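Local coordinates for protein dephospho-CoA kinase (Mycobacterium paratuberculosis, PDB 6N39) that probably catalyses the last step of coenzyme A biosynthesis, the ATP-dependent phosphorylation of the 3'-hydroxyl of dephospho-CoA, at residues 40-45 against 97-102; 284-289 against 294-299; 314-319 against 346-351; 359-362 against 367-370. One frame throughout, in Å; residues are numbered along the deposited sequence. Where two conformers were deposited one is given.

Interaction 1 of 4, residues 40-45 against 97-102; sequences DVIARE and PLVGAR
The flat guanidinium of R102 stands just beyond the patch where its own aliphatic chain meets I42. E45 is the acid nearest to it across the contact. Its OE1 is 4.6 Å from R102 NE, too far off the guanidinium plane for a hydrogen bond. Any attraction is probably just long-range charge. The polar end of R102 has a stronger partner in its own helix, a salt bridge from NH1 to E105. This is the P-loop kinase fold of the CoaE domain. Helix 39-45 follows the edge strand 35-38 of the parallel sheet, and helix 87-109 leads back to the adjacent strand 115-119. The axes of the two short segments approach to 9.2 Å and are inclined by 116°. The touching atoms are apolar. I42 crosses R102 at about a right angle, and its CG2 rests 3.6 Å from R102 CG and equally near R102 CB. The same methyl meets V99 CG1 at 3.9 Å. V99 uses both branches. With CG1 anti to the backbone N (chi1 174°), that methyl faces I42, while CG2 goes to A43. A43 has little side chain, which lets the valine approach the helix backbone. L98, one residue earlier, touches V46 just beyond helix 39-45. The V99 methyl CG2 sits 3.9 Å from A43 CA and 4.2 Å from A43 CB.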
# COMPACT_ATOMS: atom_id res chain seq x y z
N ASP A 40 -6.26 -18.08 -11.74
CA ASP A 40 -6.44 -18.75 -13.03
C ASP A 40 -6.23 -20.25 -12.89
O ASP A 40 -6.97 -21.05 -13.48
CB ASP A 40 -5.49 -18.17 -14.07
CG ASP A 40 -5.86 -16.75 -14.47
OD1 ASP A 40 -6.94 -16.27 -14.07
OD2 ASP A 40 -5.06 -16.11 -15.19
N VAL A 41 -5.24 -20.65 -12.10
CA VAL A 41 -5.00 -22.08 -11.85
C VAL A 41 -6.22 -22.71 -11.19
O VAL A 41 -6.67 -23.79 -11.58
CB VAL A 41 -3.74 -22.26 -11.00
CG1 VAL A 41 -3.66 -23.69 -10.46
CG2 VAL A 41 -2.51 -21.92 -11.83
N ILE A 42 -6.76 -22.04 -10.18
CA ILE A 42 -7.89 -22.59 -9.44
C ILE A 42 -9.13 -22.66 -10.33
O ILE A 42 -9.91 -23.62 -10.27
CB ILE A 42 -8.11 -21.77 -8.16
CG1 ILE A 42 -6.90 -21.93 -7.24
CG2 ILE A 42 -9.41 -22.17 -7.47
CD1 ILE A 42 -6.77 -20.87 -6.16
N ALA A 43 -9.32 -21.64 -11.18
CA ALA A 43 -10.43 -21.65 -12.12
C ALA A 43 -10.32 -22.81 -13.10
O ALA A 43 -11.33 -23.45 -13.42
CB ALA A 43 -10.49 -20.32 -12.87
N ARG A 44 -9.11 -23.09 -13.60
CA ARG A 44 -8.97 -24.25 -14.48
C ARG A 44 -9.15 -25.55 -13.71
O ARG A 44 -9.65 -26.53 -14.27
CB ARG A 44 -7.62 -24.22 -15.20
N GLU A 45 -8.79 -25.56 -12.41
CA GLU A 45 -8.91 -26.80 -11.63
C GLU A 45 -10.36 -27.16 -11.34
O GLU A 45 -10.73 -28.34 -11.40
CB GLU A 45 -8.13 -26.68 -10.32
CG GLU A 45 -6.63 -26.89 -10.47
CD GLU A 45 -5.87 -26.70 -9.17
OE1 GLU A 45 -6.50 -26.35 -8.15
OE2 GLU A 45 -4.64 -26.90 -9.16
N PRO A 97 -18.18 -19.06 -7.26
CA PRO A 97 -18.28 -19.65 -5.91
C PRO A 97 -17.35 -20.83 -5.70
O PRO A 97 -16.81 -21.00 -4.60
CB PRO A 97 -19.76 -20.05 -5.82
CG PRO A 97 -20.46 -19.15 -6.80
CD PRO A 97 -19.49 -19.01 -7.93
N LEU A 98 -17.14 -21.65 -6.74
CA LEU A 98 -16.23 -22.78 -6.60
C LEU A 98 -14.79 -22.31 -6.40
O LEU A 98 -14.06 -22.88 -5.58
CB LEU A 98 -16.33 -23.68 -7.84
CG LEU A 98 -17.72 -24.26 -8.13
CD1 LEU A 98 -17.75 -24.88 -9.51
CD2 LEU A 98 -18.10 -25.28 -7.07
N VAL A 99 -14.39 -21.26 -7.13
CA VAL A 99 -13.07 -20.67 -6.92
C VAL A 99 -12.95 -20.12 -5.51
O VAL A 99 -11.92 -20.31 -4.84
CB VAL A 99 -12.82 -19.57 -7.97
CG1 VAL A 99 -11.50 -18.86 -7.67
CG2 VAL A 99 -12.79 -20.16 -9.37
N GLY A 100 -13.98 -19.42 -5.03
CA GLY A 100 -13.93 -18.88 -3.67
C GLY A 100 -13.80 -19.97 -2.63
O GLY A 100 -13.01 -19.85 -1.68
N ALA A 101 -14.56 -21.06 -2.79
CA ALA A 101 -14.47 -22.17 -1.85
C ALA A 101 -13.07 -22.78 -1.86
O ALA A 101 -12.51 -23.07 -0.79
CB ALA A 101 -15.52 -23.23 -2.17
N ARG A 102 -12.50 -22.99 -3.05
CA ARG A 102 -11.17 -23.58 -3.12
C ARG A 102 -10.12 -22.67 -2.48
O ARG A 102 -9.25 -23.14 -1.74
CB ARG A 102 -10.80 -23.87 -4.57
CG ARG A 102 -9.43 -24.48 -4.74
CD ARG A 102 -9.37 -25.83 -4.05
NE ARG A 102 -8.01 -26.27 -3.81
CZ ARG A 102 -7.67 -27.14 -2.86
NH1 ARG A 102 -8.60 -27.65 -2.07
NH2 ARG A 102 -6.39 -27.48 -2.70

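Interaction 2 of 4, residues 284-289 against 294-299; sequences ELVEPL and YPRLEH
R296 reaches across to V286 with its outer half. Its CB starts toward helix 286-291, and the chain runs on extended through CG. At CD, 4.2 Å from V286 CG2, it bends (chi3 88°). The R296 and V286 side chains cross at about a right angle, and the bend turns a guanidinium face to the methyl. V286 CG2 lies over that face, offset toward the rim, 3.4 Å from R296 CZ and 3.3 Å from R296 NH1. The rest of the group is held by acids. R296 NH2 bonds E298 OE2 at 2.6 Å, in the guanidinium plane and on the syn lone pair of the carboxylate. NE adds weak bonds to the same carboxylate. NH1 forms a salt bridge with D283 of the preceding helix 279-284. Further along, the backbones join directly. Y294 N donates to L289 O at 2.9 Å, tilted 33° from the carbonyl plane. A water bridges the two segments as well, giving one proton to V286 O at 2.7 Å and one to Y294 O at 3.0 Å. Y294 and L289 both pack on L239 of helix 228-243, and Y294 OH bonds R238. The contact thus ties helix 286-291 to the segment that pairs with strand 328-331 in the GrpB-like domain. With D283 and E298 both engaging it, the R296 charge is probably well balanced and its plane firmly set against the valine methyl.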
# COMPACT_ATOMS: atom_id res chain seq x y z
N GLU A 284 -12.56 1.80 15.99
CA GLU A 284 -13.03 0.78 15.06
C GLU A 284 -12.00 0.46 13.98
O GLU A 284 -12.12 -0.57 13.30
CB GLU A 284 -14.34 1.22 14.39
CG GLU A 284 -15.55 1.28 15.32
CD GLU A 284 -16.83 1.77 14.61
OE1 GLU A 284 -16.80 2.02 13.38
OE2 GLU A 284 -17.85 1.90 15.29
N LEU A 285 -11.02 1.34 13.77
CA LEU A 285 -10.06 1.06 12.69
C LEU A 285 -8.93 0.06 13.05
O LEU A 285 -8.08 -0.21 12.19
CB LEU A 285 -9.43 2.36 12.21
CG LEU A 285 -10.40 3.22 11.38
CD1 LEU A 285 -9.79 4.60 11.11
CD2 LEU A 285 -10.71 2.53 10.06
N VAL A 286 -8.88 -0.51 14.26
CA VAL A 286 -7.68 -1.26 14.66
C VAL A 286 -7.48 -2.49 13.78
O VAL A 286 -6.40 -2.72 13.23
CB VAL A 286 -7.75 -1.65 16.15
CG1 VAL A 286 -6.69 -2.70 16.50
CG2 VAL A 286 -7.59 -0.41 17.02
N GLU A 287 -8.52 -3.32 13.64
CA GLU A 287 -8.35 -4.55 12.86
C GLU A 287 -8.15 -4.28 11.37
O GLU A 287 -7.26 -4.92 10.77
CB GLU A 287 -9.54 -5.48 13.10
CG GLU A 287 -9.58 -6.11 14.49
CD GLU A 287 -8.29 -6.84 14.85
OE1 GLU A 287 -7.54 -6.34 15.72
OE2 GLU A 287 -8.02 -7.91 14.25
N PRO A 288 -8.92 -3.41 10.71
CA PRO A 288 -8.66 -3.24 9.27
C PRO A 288 -7.31 -2.57 8.99
O PRO A 288 -6.68 -2.89 7.98
CB PRO A 288 -9.85 -2.40 8.76
CG PRO A 288 -10.58 -1.91 9.96
CD PRO A 288 -10.16 -2.75 11.15
N LEU A 289 -6.82 -1.69 9.87
CA LEU A 289 -5.50 -1.13 9.63
C LEU A 289 -4.40 -2.17 9.87
O LEU A 289 -3.41 -2.20 9.13
CB LEU A 289 -5.27 0.11 10.51
CG LEU A 289 -6.10 1.35 10.09
CD1 LEU A 289 -5.72 2.57 10.89
CD2 LEU A 289 -5.96 1.64 8.60
N TYR A 294 -0.50 -2.13 9.40
CA TYR A 294 -0.19 -1.02 10.31
C TYR A 294 -0.66 -1.32 11.73
O TYR A 294 -1.80 -1.02 12.10
CB TYR A 294 -0.85 0.27 9.81
CG TYR A 294 -0.48 0.64 8.38
CD1 TYR A 294 -1.22 0.14 7.30
CD2 TYR A 294 0.57 1.51 8.12
CE1 TYR A 294 -0.88 0.46 5.99
CE2 TYR A 294 0.91 1.86 6.83
CZ TYR A 294 0.19 1.33 5.76
OH TYR A 294 0.57 1.67 4.48
N PRO A 295 0.20 -1.92 12.57
CA PRO A 295 -0.15 -2.08 13.98
C PRO A 295 -0.32 -0.73 14.66
O PRO A 295 0.29 0.27 14.28
CB PRO A 295 1.05 -2.86 14.57
CG PRO A 295 1.67 -3.58 13.37
CD PRO A 295 1.45 -2.61 12.21
N ARG A 296 -1.12 -0.73 15.73
CA ARG A 296 -1.31 0.47 16.53
C ARG A 296 -0.23 0.60 17.61
O ARG A 296 0.21 -0.40 18.18
CB ARG A 296 -2.69 0.46 17.20
CG ARG A 296 -2.94 1.73 18.05
CD ARG A 296 -4.42 2.05 18.13
NE ARG A 296 -5.06 1.35 19.26
CZ ARG A 296 -6.34 1.49 19.59
NH1 ARG A 296 -7.14 2.30 18.86
NH2 ARG A 296 -6.82 0.82 20.64
N LEU A 297 0.21 1.83 17.87
CA LEU A 297 1.02 2.13 19.05
C LEU A 297 0.07 2.38 20.21
O LEU A 297 -0.58 3.44 20.28
CB LEU A 297 1.95 3.32 18.81
CG LEU A 297 2.96 2.96 17.72
CD1 LEU A 297 3.54 4.17 17.05
CD2 LEU A 297 4.07 2.11 18.33
N GLU A 298 -0.03 1.41 21.11
CA GLU A 298 -1.16 1.38 22.04
C GLU A 298 -1.10 2.50 23.07
O GLU A 298 -2.16 2.98 23.51
CB GLU A 298 -1.22 0.00 22.72
CG GLU A 298 -2.63 -0.50 23.02
CD GLU A 298 -3.55 -0.56 21.78
OE1 GLU A 298 -3.11 -1.03 20.70
OE2 GLU A 298 -4.72 -0.14 21.90
N HIS A 299 0.09 2.95 23.46
CA HIS A 299 0.21 3.92 24.55
C HIS A 299 0.50 5.34 24.08
O HIS A 299 1.05 6.14 24.85
CB HIS A 299 1.29 3.48 25.52
CG HIS A 299 1.07 2.10 26.04
ND1 HIS A 299 0.07 1.80 26.94
CD2 HIS A 299 1.68 0.93 25.75
CE1 HIS A 299 0.09 0.51 27.21
NE2 HIS A 299 1.05 -0.05 26.50
O HOH W 1 -3.90 -1.94 14.01

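Interaction 3 of 4, residues 314-319 against 346-351; sequences ERYDHT and DGWPGQ
Y316, the last residue of a 3-10 turn, comes within 6.1 Å of W348, CA to CA, beside G347, whose backbone (phi 91°, psi -19°) suits glycine. The tyrosine ring meets this bend directly. Its CD2 is 3.4 Å from G347 O, and its CE2 is near D346 O. W348 comes over one face of the tyrosine, with CD1 3.6 Å above the plane and over the ring centre. The pair is T-shaped: the edge of the indole meets the phenol face, with the planes at 66° and the five-membered ring centroid 4.6 Å from that of Y316. In the GrpB-like domain this is where strand 339-345 turns into helix 349-363. W348 holds the N-cap position of that helix. Q351, in its first turn, reaches back so that OE1 accepts G347 N at 2.9 Å. G347 N approaches from above the plane of the Q351 amide. G347 O accepts a hydrogen bond from S311 OG. Two waters tie the tyrosine hydroxyl to the bend. One is 2.8 Å from Y316 OH and donates to D346 O. The other is also hydrogen-bonded to Y316 OH and accepts the indole hydrogen of W348 NE1 at 3.3 Å.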
# COMPACT_ATOMS: atom_id res chain seq x y z
N GLU A 314 -15.44 26.48 14.14
CA GLU A 314 -15.60 27.49 15.18
C GLU A 314 -15.66 26.90 16.58
O GLU A 314 -15.02 27.42 17.50
CB GLU A 314 -16.85 28.34 14.91
CG GLU A 314 -17.08 29.43 15.95
CD GLU A 314 -15.84 30.29 16.15
OE1 GLU A 314 -15.35 30.37 17.30
OE2 GLU A 314 -15.37 30.88 15.16
N ARG A 315 -16.40 25.81 16.77
CA ARG A 315 -16.58 25.27 18.11
C ARG A 315 -15.31 24.66 18.69
O ARG A 315 -15.29 24.33 19.88
CB ARG A 315 -17.70 24.22 18.11
CG ARG A 315 -17.44 23.01 17.23
CD ARG A 315 -18.69 22.13 17.18
NE ARG A 315 -18.45 20.89 16.45
CZ ARG A 315 -18.55 20.77 15.13
NH1 ARG A 315 -18.86 21.83 14.39
NH2 ARG A 315 -18.32 19.60 14.54
N TYR A 316 -14.26 24.50 17.90
CA TYR A 316 -13.00 24.01 18.45
C TYR A 316 -11.92 25.09 18.50
O TYR A 316 -10.80 24.80 18.89
CB TYR A 316 -12.49 22.80 17.66
CG TYR A 316 -13.51 21.68 17.55
CD1 TYR A 316 -13.97 21.02 18.69
CD2 TYR A 316 -14.02 21.30 16.31
CE1 TYR A 316 -14.90 19.99 18.59
CE2 TYR A 316 -14.95 20.27 16.20
CZ TYR A 316 -15.39 19.62 17.34
OH TYR A 316 -16.31 18.61 17.25
N ASP A 317 -12.23 26.32 18.08
CA ASP A 317 -11.26 27.40 18.01
C ASP A 317 -11.14 28.09 19.36
O ASP A 317 -12.14 28.27 20.06
CB ASP A 317 -11.66 28.42 16.94
CG ASP A 317 -10.50 29.31 16.49
OD1 ASP A 317 -9.33 28.94 16.72
OD2 ASP A 317 -10.75 30.37 15.89
N HIS A 318 -9.91 28.50 19.69
CA HIS A 318 -9.61 29.20 20.94
C HIS A 318 -10.18 28.46 22.13
O HIS A 318 -10.89 29.00 22.97
CB HIS A 318 -10.10 30.64 20.90
CG HIS A 318 -9.38 31.50 19.91
ND1 HIS A 318 -8.04 31.79 20.03
CD2 HIS A 318 -9.80 32.12 18.79
CE1 HIS A 318 -7.67 32.56 19.03
NE2 HIS A 318 -8.72 32.78 18.26
N THR A 319 -9.90 27.18 22.15
CA THR A 319 -10.36 26.31 23.22
C THR A 319 -9.20 26.02 24.18
O THR A 319 -8.02 26.17 23.85
CB THR A 319 -10.94 25.04 22.61
OG1 THR A 319 -11.33 24.11 23.63
CG2 THR A 319 -9.92 24.41 21.68
N ASP A 346 -11.94 15.21 12.99
CA ASP A 346 -12.39 16.32 12.16
C ASP A 346 -12.59 17.62 12.95
O ASP A 346 -13.48 17.70 13.79
CB ASP A 346 -13.71 15.92 11.49
CG ASP A 346 -14.17 16.91 10.40
OD1 ASP A 346 -13.31 17.58 9.81
OD2 ASP A 346 -15.40 17.02 10.17
N GLY A 347 -11.78 18.64 12.65
CA GLY A 347 -11.92 19.94 13.26
C GLY A 347 -11.10 20.15 14.53
O GLY A 347 -10.88 21.30 14.92
N TRP A 348 -10.65 19.09 15.19
CA TRP A 348 -9.84 19.27 16.40
C TRP A 348 -8.49 19.91 16.05
O TRP A 348 -8.00 19.77 14.93
CB TRP A 348 -9.62 17.94 17.10
CG TRP A 348 -10.86 17.39 17.78
CD1 TRP A 348 -12.17 17.82 17.61
CD2 TRP A 348 -10.91 16.29 18.69
NE1 TRP A 348 -13.01 17.05 18.39
CE2 TRP A 348 -12.27 16.11 19.05
CE3 TRP A 348 -9.93 15.45 19.23
CZ2 TRP A 348 -12.67 15.12 19.96
CZ3 TRP A 348 -10.34 14.45 20.13
CH2 TRP A 348 -11.70 14.29 20.48
N PRO A 349 -7.86 20.59 17.02
CA PRO A 349 -6.65 21.36 16.69
C PRO A 349 -5.51 20.55 16.07
O PRO A 349 -4.85 21.06 15.16
CB PRO A 349 -6.23 21.97 18.05
CG PRO A 349 -7.01 21.19 19.09
CD PRO A 349 -8.27 20.75 18.42
N GLY A 350 -5.25 19.33 16.53
CA GLY A 350 -4.16 18.56 15.92
C GLY A 350 -4.46 18.17 14.48
O GLY A 350 -3.58 18.18 13.61
N GLN A 351 -5.72 17.81 14.21
CA GLN A 351 -6.18 17.52 12.85
C GLN A 351 -6.00 18.72 11.92
O GLN A 351 -5.59 18.57 10.76
CB GLN A 351 -7.66 17.09 12.91
CG GLN A 351 -8.26 16.55 11.60
CD GLN A 351 -8.85 17.65 10.73
OE1 GLN A 351 -9.23 18.71 11.23
NE2 GLN A 351 -8.95 17.39 9.43
O HOH W 2 -15.94 17.09 14.92
O HOH W 3 -16.15 16.41 18.97

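Interaction 4 of 4, residues 359-362 against 367-370; sequences DWLT and ARAD
Two torsions bring R368 to L361. Its CG stands anti to the carbonyl carbon (chi1 -78°), and a bend at chi3 then curls the guanidinium back over the end of helix 349-363. NH1 donates to L361 O at 2.8 Å, with an N-H...O angle of 157°. The bond lies in the carbonyl plane and also in the guanidinium plane, which probably helps to set the rotation of the guanidinium. The chain of R368 wraps the same carbonyl: its CG is 3.1 Å from L361 O, and its CD is also close. R368 CG also packs on L361 CB at 3.9 Å. W360 takes another torsion, with CG anti to the backbone N (chi1 173°). This sends its indole to A367, where W360 CZ2 meets A367 CB at 3.5 Å. L361 CD2 completes the apolar group. It lies over one face of the indole, near the rim, and is 3.7 Å from A367 CB. Outside the two segments, W360 packs on A400 and A404 of helix 386-411, and its ring meets that of W407. L361 O lies in the last turn of helix 349-363, where carbonyls often take partners other than the next turn's N-H; R368 NH1 is one here. The contact joins two consecutive helices of the GrpB-like domain, 349-363 and 365-382, connected by a very short link and packed at their junction.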
# COMPACT_ATOMS: atom_id res chain seq x y z
N ASP A 359 0.85 23.35 4.36
CA ASP A 359 0.57 24.50 3.48
C ASP A 359 1.42 25.72 3.86
O ASP A 359 1.94 26.44 2.99
CB ASP A 359 -0.92 24.85 3.51
CG ASP A 359 -1.76 23.86 2.73
OD1 ASP A 359 -1.19 23.22 1.83
OD2 ASP A 359 -2.96 23.72 3.00
N TRP A 360 1.58 25.94 5.16
CA TRP A 360 2.36 27.06 5.66
C TRP A 360 3.81 26.96 5.21
O TRP A 360 4.34 27.88 4.58
CB TRP A 360 2.24 27.10 7.19
CG TRP A 360 3.14 28.09 7.86
CD1 TRP A 360 3.17 29.44 7.65
CD2 TRP A 360 4.13 27.82 8.86
NE1 TRP A 360 4.12 30.02 8.46
CE2 TRP A 360 4.72 29.05 9.21
CE3 TRP A 360 4.57 26.65 9.49
CZ2 TRP A 360 5.74 29.15 10.15
CZ3 TRP A 360 5.59 26.75 10.43
CH2 TRP A 360 6.16 27.99 10.75
N LEU A 361 4.46 25.82 5.48
CA LEU A 361 5.86 25.67 5.07
C LEU A 361 6.00 25.71 3.56
O LEU A 361 7.01 26.21 3.04
CB LEU A 361 6.44 24.38 5.65
CG LEU A 361 6.77 24.41 7.16
CD1 LEU A 361 7.52 23.15 7.58
CD2 LEU A 361 7.56 25.66 7.53
N THR A 362 5.01 25.20 2.81
CA THR A 362 5.08 25.31 1.36
C THR A 362 5.10 26.77 0.92
O THR A 362 5.81 27.13 -0.02
CB THR A 362 3.91 24.56 0.71
OG1 THR A 362 4.01 23.17 1.03
CG2 THR A 362 3.97 24.73 -0.82
N ALA A 367 10.50 30.18 6.87
CA ALA A 367 10.10 29.25 7.91
C ALA A 367 10.66 27.86 7.64
O ALA A 367 11.08 27.16 8.58
CB ALA A 367 8.58 29.21 8.03
N ARG A 368 10.69 27.45 6.37
CA ARG A 368 11.31 26.18 6.00
C ARG A 368 12.78 26.15 6.40
O ARG A 368 13.27 25.14 6.91
CB ARG A 368 11.20 25.94 4.49
CG ARG A 368 9.86 25.47 4.02
CD ARG A 368 9.97 24.68 2.70
NE ARG A 368 10.66 25.40 1.63
CZ ARG A 368 10.12 26.34 0.86
NH1 ARG A 368 8.86 26.73 1.05
NH2 ARG A 368 10.83 26.90 -0.11
N ALA A 369 13.50 27.25 6.13
CA ALA A 369 14.91 27.31 6.50
C ALA A 369 15.08 27.21 8.02
O ALA A 369 15.96 26.49 8.51
CB ALA A 369 15.54 28.59 5.95
N ASP A 370 14.26 27.95 8.77
CA ASP A 370 14.30 27.86 10.23
C ASP A 370 14.10 26.42 10.69
O ASP A 370 14.84 25.92 11.55
CB ASP A 370 13.22 28.74 10.86
CG ASP A 370 13.56 30.21 10.81
OD1 ASP A 370 14.70 30.56 10.45
OD2 ASP A 370 12.66 31.02 11.13

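In the fold
Interaction 1 belongs to the kinase domain, and interactions 2, 3 and 4 to the GrpB-like domain. The centres of interactions 1 and 4 are about 54 Å apart, on opposite sides of the chain's centre. Interactions 3 and 4 share helix 349-363, one at its start and one near its end, yet their nearest atoms are about 10 Å apart. Interaction 4 is the buried one; the others are partly buried. Their chemistry follows place. Interaction 1 is apolar, with only a distant charge pair. Interaction 2 sets an acid-held arginine on a valine methyl and adds a backbone bond and a water bridge. Interaction 3 combines an edge-to-face aromatic pair with bridging waters. Interaction 4 joins apolar contact to a side-chain bond at a helix end.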